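Local coordinates for phosphatidylglycerophosphatase B (Bacillus subtilis, PDB 6FMX), which removes the terminal phosphate from phosphatidylglycerophosphate to give phosphatidylglycerol and also dephosphorylates undecaprenyl pyrophosphate, supplying the lipid carrier undecaprenyl phosphate, at residues A[116-121]-A[134-139]; A[143-148]-A[197-202]. All coordinates share one frame; numbering follows the deposited sequence.

Interaction 1 of 2, residues A[116-121]-A[134-139]; sequences EWIERV and FSFPSG. With WO4 (tungstate(VI)ion), chain G.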
loop_
_atom_site.group_PDB
_atom_site.type_symbol
_atom_site.label_atom_id
_atom_site.label_comp_id
_atom_site.label_asym_id
_atom_site.label_seq_id
_atom_site.Cartn_x
_atom_site.Cartn_y
_atom_site.Cartn_z
ATOM N N GLU A 116 4.697 -4.157 -15.623
ATOM C CA GLU A 116 5.340 -4.580 -16.860
ATOM C C GLU A 116 4.401 -4.472 -18.049
ATOM O O GLU A 116 4.855 -4.374 -19.195
ATOM C CB GLU A 116 5.852 -6.010 -16.711
ATOM C CG GLU A 116 7.128 -6.103 -15.895
ATOM C CD GLU A 116 7.307 -7.443 -15.214
ATOM O OE1 GLU A 116 6.652 -8.423 -15.632
ATOM O OE2 GLU A 116 8.104 -7.516 -14.255
ATOM N N TRP A 117 3.095 -4.490 -17.796
ATOM C CA TRP A 117 2.128 -4.287 -18.867
ATOM C C TRP A 117 2.039 -2.816 -19.253
ATOM O O TRP A 117 1.986 -2.478 -20.443
ATOM C CB TRP A 117 0.767 -4.825 -18.420
ATOM C CG TRP A 117 -0.362 -4.513 -19.331
ATOM C CD1 TRP A 117 -0.430 -4.761 -20.670
ATOM C CD2 TRP A 117 -1.606 -3.899 -18.971
ATOM N NE1 TRP A 117 -1.641 -4.339 -21.168
ATOM C CE2 TRP A 117 -2.378 -3.804 -20.144
ATOM C CE3 TRP A 117 -2.141 -3.421 -17.770
ATOM C CZ2 TRP A 117 -3.654 -3.249 -20.151
ATOM C CZ3 TRP A 117 -3.412 -2.871 -17.782
ATOM C CH2 TRP A 117 -4.150 -2.786 -18.962
ATOM N N ILE A 118 2.067 -1.928 -18.261
ATOM C CA ILE A 118 1.799 -0.511 -18.483
ATOM C C ILE A 118 3.073 0.244 -18.866
ATOM O O ILE A 118 3.037 1.151 -19.707
ATOM C CB ILE A 118 1.134 0.069 -17.222
ATOM C CG1 ILE A 118 -0.264 -0.539 -17.062
ATOM C CG2 ILE A 118 1.086 1.593 -17.278
ATOM C CD1 ILE A 118 -1.088 0.102 -15.996
ATOM N N GLU A 119 4.203 -0.096 -18.239
ATOM C CA GLU A 119 5.528 0.401 -18.638
ATOM C C GLU A 119 5.642 1.923 -18.532
ATOM O O GLU A 119 6.188 2.589 -19.420
ATOM C CB GLU A 119 5.881 -0.060 -20.057
ATOM C CG GLU A 119 6.110 -1.557 -20.197
ATOM C CD GLU A 119 6.548 -1.950 -21.600
ATOM O OE1 GLU A 119 5.848 -1.589 -22.573
ATOM O OE2 GLU A 119 7.600 -2.611 -21.728
ATOM N N ARG A 120 5.143 2.490 -17.438
ATOM C CA ARG A 120 5.303 3.926 -17.249
ATOM C C ARG A 120 6.732 4.265 -16.834
ATOM O O ARG A 120 7.326 3.598 -15.982
ATOM C CB ARG A 120 4.322 4.470 -16.208
ATOM C CG ARG A 120 4.249 5.999 -16.261
ATOM C CD ARG A 120 3.621 6.617 -15.035
ATOM N NE ARG A 120 3.220 8.005 -15.253
ATOM C CZ ARG A 120 2.362 8.650 -14.470
ATOM N NH1 ARG A 120 1.830 8.029 -13.418
ATOM N NH2 ARG A 120 2.032 9.908 -14.728
ATOM N N VAL A 121 7.272 5.321 -17.445
ATOM C CA VAL A 121 8.607 5.807 -17.119
ATOM C C VAL A 121 8.567 6.540 -15.784
ATOM O O VAL A 121 7.614 7.272 -15.483
ATOM C CB VAL A 121 9.119 6.711 -18.260
ATOM C CG1 VAL A 121 10.437 7.335 -17.908
ATOM C CG2 VAL A 121 9.263 5.927 -19.557
ATOM N N PHE A 134 9.359 -0.153 -13.561
ATOM C CA PHE A 134 8.467 0.876 -14.066
ATOM C C PHE A 134 7.692 1.513 -12.914
ATOM O O PHE A 134 7.717 1.045 -11.772
ATOM C CB PHE A 134 7.531 0.296 -15.128
ATOM C CG PHE A 134 8.228 -0.001 -16.425
ATOM C CD1 PHE A 134 8.820 1.015 -17.143
ATOM C CD2 PHE A 134 8.322 -1.296 -16.905
ATOM C CE1 PHE A 134 9.489 0.752 -18.333
ATOM C CE2 PHE A 134 8.981 -1.567 -18.091
ATOM C CZ PHE A 134 9.568 -0.543 -18.805
ATOM N N SER A 135 6.998 2.608 -13.231
ATOM C CA SER A 135 6.511 3.527 -12.205
ATOM C C SER A 135 5.096 3.219 -11.723
ATOM O O SER A 135 4.779 3.481 -10.559
ATOM C CB SER A 135 6.561 4.961 -12.735
ATOM O OG SER A 135 6.653 5.883 -11.676
ATOM N N PHE A 136 4.227 2.679 -12.580
ATOM C CA PHE A 136 2.796 2.595 -12.285
ATOM C C PHE A 136 2.319 1.142 -12.257
ATOM O O PHE A 136 2.525 0.414 -13.238
ATOM C CB PHE A 136 1.977 3.384 -13.343
ATOM C CG PHE A 136 0.487 3.443 -13.054
ATOM C CD1 PHE A 136 -0.360 2.442 -13.502
ATOM C CD2 PHE A 136 -0.060 4.508 -12.352
ATOM C CE1 PHE A 136 -1.727 2.489 -13.236
ATOM C CE2 PHE A 136 -1.435 4.569 -12.091
ATOM C CZ PHE A 136 -2.262 3.559 -12.535
ATOM N N PRO A 137 1.642 0.696 -11.185
ATOM C CA PRO A 137 1.336 1.416 -9.939
ATOM C C PRO A 137 2.471 1.300 -8.921
ATOM O O PRO A 137 3.291 0.393 -9.061
ATOM C CB PRO A 137 0.072 0.717 -9.424
ATOM C CG PRO A 137 0.145 -0.671 -9.994
ATOM C CD PRO A 137 0.949 -0.602 -11.270
ATOM N N SER A 138 2.509 2.185 -7.917
ATOM C CA SER A 138 3.596 2.171 -6.940
ATOM C C SER A 138 3.501 0.947 -6.041
ATOM O O SER A 138 2.480 0.725 -5.388
ATOM C CB SER A 138 3.569 3.445 -6.091
ATOM O OG SER A 138 4.335 3.272 -4.906
ATOM N N GLY A 139 4.575 0.160 -5.994
ATOM C CA GLY A 139 4.551 -1.045 -5.184
ATOM C C GLY A 139 4.546 -0.764 -3.689
ATOM O O GLY A 139 3.859 -1.449 -2.934
HETATM W W WO4 G . 8.034 1.161 -6.015
HETATM O O1 WO4 G . 9.586 2.377 -6.530
HETATM O O2 WO4 G . 6.924 0.661 -7.639
HETATM O O3 WO4 G . 8.784 -0.596 -5.310
HETATM O O4 WO4 G . 6.875 2.170 -4.725
HETATM O O HOH W 1 4.181 0.870 -15.150
#
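Arg120, within the first phosphatase sequence motif, and Ser135, on the loop leading into the second, are joined by a backbone bond: Ser135 N donates to Arg120 O at 2.9 Å. Water 1 makes a second bridge, accepting from Arg120 N and donating to Phe136 O. Followed outward, the Arg120 side chain first sets CB against Phe136 CB at 3.9 Å. CG stands anti to the backbone N (chi1 -166°) and the chain runs on extended, which carries CD past the CB atoms of Ser135 and Phe136. At the tip, NH1 lies 4.1 Å from Phe136 CD2, the guanidinium and ring planes turned 64° apart; NH1 also makes a salt bridge to Asp194 and a hydrogen bond to Thr193 OG1, and NH2 a salt bridge to Asp46. On its edge the Phe136 ring takes Ile118 CD1, 3.5 Å from CD1 of the ring. Phe134 lays one ring face against the turn that ends helix 96-118: Glu119 CA, at positive phi, sits 3.6 Å from the ring centroid, 14° off the normal, a CH-pi contact. With only an alanine at Phe134, Glu119 CA would probably lose its aromatic cover and the helix end be less firmly fixed against the loop. Farther along, Ser138 OG donates to tungstate O4 at 2.8 Å and Gly139 N to O2 at 2.9 Å. Since Ser135 OG also bonds Asp194, inferred to stabilise the nucleophilic histidine, the contact puts an arginine and a serine on one carboxylate, which probably holds it in position beside the tungstate pocket.

Interaction 2 of 2, residues A[143-148]-A[197-202]; sequences NAACVY and GGFSLG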
loop_
_atom_site.group_PDB
_atom_site.type_symbol
_atom_site.label_atom_id
_atom_site.label_comp_id
_atom_site.label_asym_id
_atom_site.label_seq_id
_atom_site.Cartn_x
_atom_site.Cartn_y
_atom_site.Cartn_z
ATOM N N ASN A 143 1.673 -2.133 -1.475
ATOM C CA ASN A 143 1.995 -2.947 -0.301
ATOM C C ASN A 143 1.365 -2.368 0.960
ATOM O O ASN A 143 0.769 -3.098 1.764
ATOM C CB ASN A 143 3.513 -3.023 -0.096
ATOM C CG ASN A 143 4.239 -3.796 -1.176
ATOM O OD1 ASN A 143 3.633 -4.444 -2.021
ATOM N ND2 ASN A 143 5.571 -3.717 -1.149
ATOM N N ALA A 144 1.525 -1.056 1.174
ATOM C CA ALA A 144 1.109 -0.471 2.448
ATOM C C ALA A 144 -0.410 -0.404 2.551
ATOM O O ALA A 144 -0.983 -0.627 3.623
ATOM C CB ALA A 144 1.724 0.921 2.627
ATOM N N ALA A 145 -1.083 -0.072 1.446
ATOM C CA ALA A 145 -2.532 0.050 1.488
ATOM C C ALA A 145 -3.212 -1.301 1.631
ATOM O O ALA A 145 -4.369 -1.359 2.046
ATOM C CB ALA A 145 -3.044 0.769 0.239
ATOM N N CYS A 146 -2.529 -2.382 1.281
ATOM C CA CYS A 146 -3.023 -3.731 1.519
ATOM C C CYS A 146 -2.642 -4.229 2.909
ATOM O O CYS A 146 -3.518 -4.519 3.724
ATOM C CB CYS A 146 -2.480 -4.678 0.447
ATOM S SG CYS A 146 -2.873 -6.423 0.712
ATOM N N VAL A 147 -1.343 -4.276 3.212
ATOM C CA VAL A 147 -0.875 -5.028 4.372
ATOM C C VAL A 147 -1.277 -4.358 5.685
ATOM O O VAL A 147 -1.675 -5.040 6.638
ATOM C CB VAL A 147 0.647 -5.238 4.281
ATOM C CG1 VAL A 147 1.167 -5.902 5.547
ATOM C CG2 VAL A 147 0.987 -6.092 3.076
ATOM N N TYR A 148 -1.158 -3.028 5.786
ATOM C CA TYR A 148 -1.427 -2.439 7.098
ATOM C C TYR A 148 -2.910 -2.513 7.474
ATOM O O TYR A 148 -3.215 -2.837 8.631
ATOM C CB TYR A 148 -0.880 -1.004 7.182
ATOM C CG TYR A 148 0.627 -1.004 7.315
ATOM C CD1 TYR A 148 1.239 -1.459 8.477
ATOM C CD2 TYR A 148 1.431 -0.618 6.263
ATOM C CE1 TYR A 148 2.616 -1.494 8.592
ATOM C CE2 TYR A 148 2.808 -0.653 6.365
ATOM C CZ TYR A 148 3.391 -1.089 7.527
ATOM O OH TYR A 148 4.760 -1.119 7.619
ATOM N N GLY A 197 -2.899 4.923 -7.687
ATOM C CA GLY A 197 -3.172 3.641 -8.318
ATOM C C GLY A 197 -2.844 2.466 -7.420
ATOM O O GLY A 197 -3.613 1.506 -7.330
ATOM N N GLY A 198 -1.694 2.523 -6.741
ATOM C CA GLY A 198 -1.334 1.454 -5.826
ATOM C C GLY A 198 -2.212 1.430 -4.591
ATOM O O GLY A 198 -2.598 0.356 -4.116
ATOM N N PHE A 199 -2.535 2.611 -4.048
ATOM C CA PHE A 199 -3.500 2.713 -2.955
ATOM C C PHE A 199 -4.782 1.961 -3.284
ATOM O O PHE A 199 -5.247 1.123 -2.503
ATOM C CB PHE A 199 -3.838 4.181 -2.671
ATOM C CG PHE A 199 -2.869 4.883 -1.752
ATOM C CD1 PHE A 199 -1.846 4.196 -1.122
ATOM C CD2 PHE A 199 -3.001 6.242 -1.515
ATOM C CE1 PHE A 199 -0.963 4.860 -0.280
ATOM C CE2 PHE A 199 -2.115 6.913 -0.667
ATOM C CZ PHE A 199 -1.100 6.219 -0.052
ATOM N N SER A 200 -5.371 2.262 -4.440
ATOM C CA SER A 200 -6.693 1.727 -4.744
ATOM C C SER A 200 -6.682 0.211 -4.867
ATOM O O SER A 200 -7.630 -0.445 -4.416
ATOM C CB SER A 200 -7.255 2.380 -6.009
ATOM O OG SER A 200 -6.556 1.991 -7.167
ATOM N N LEU A 201 -5.629 -0.372 -5.439
ATOM C CA LEU A 201 -5.600 -1.823 -5.592
ATOM C C LEU A 201 -5.157 -2.563 -4.329
ATOM O O LEU A 201 -5.634 -3.676 -4.084
ATOM C CB LEU A 201 -4.705 -2.219 -6.765
ATOM C CG LEU A 201 -5.186 -1.810 -8.159
ATOM C CD1 LEU A 201 -4.228 -2.329 -9.194
ATOM C CD2 LEU A 201 -6.574 -2.352 -8.437
ATOM N N GLY A 202 -4.260 -1.988 -3.528
ATOM C CA GLY A 202 -3.961 -2.587 -2.239
ATOM C C GLY A 202 -5.170 -2.587 -1.325
ATOM O O GLY A 202 -5.451 -3.581 -0.645
#
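Helices 139-158 and 192-215 run nearly parallel here, their short axes 7.2 Å apart at -24°, and the backbones come closest where the CA atoms of Cys146 and Gly202 are 4.0 Å apart. Such proximity depends on Gly202: a CB modelled there would point at the neighbouring helix and clash with Cys146 N. Gly202 O instead approaches Cys146 CA to 3.3 Å, a CA-H...O contact with 126° at the hydrogen. The cysteine CB also lies near this carbonyl, whereas SG, anti to the backbone N (chi1 174°), stays farther off; the side chain packs on Val103 and Asp107 of helix 96-118. The preceding residue, Ala145, directs its methyl at the partner helix, where CB meets Phe199 O at 3.5 Å. The Phe199 ring starts from a CB turned away from helix 139-158 but swings back, and its CD1 reaches Ala145 CB at 3.9 Å. A glycine and an alanine at the interface, a short axial distance and a CA-H...O contact are the marks of close glycine-mediated packing between transmembrane helices, here inside the helical bundle of a PAP2-type phosphatase.

How the interactions relate
From the N terminus, helix 96-118 ends in segment 116-121, and interaction 1 closes the loop, inferred to be extracellular, that returns through 134-139, with 12 non-helical residues between. That loop runs straight into helix 139-158, which carries 143-148; interaction 2 then closes over helix 166-186 and back to 197-202 on helix 192-215. The two closures follow in series, neither nested nor crossed, all within the PAP2 superfamily region. Their centres lie about 15 Å apart, yet they touch: Pro137 CB packs 3.7 Å from Gly198 N. Interaction 1 thus belongs to the tungstate-binding end, while interaction 2 joins two helices near the centre of the chain.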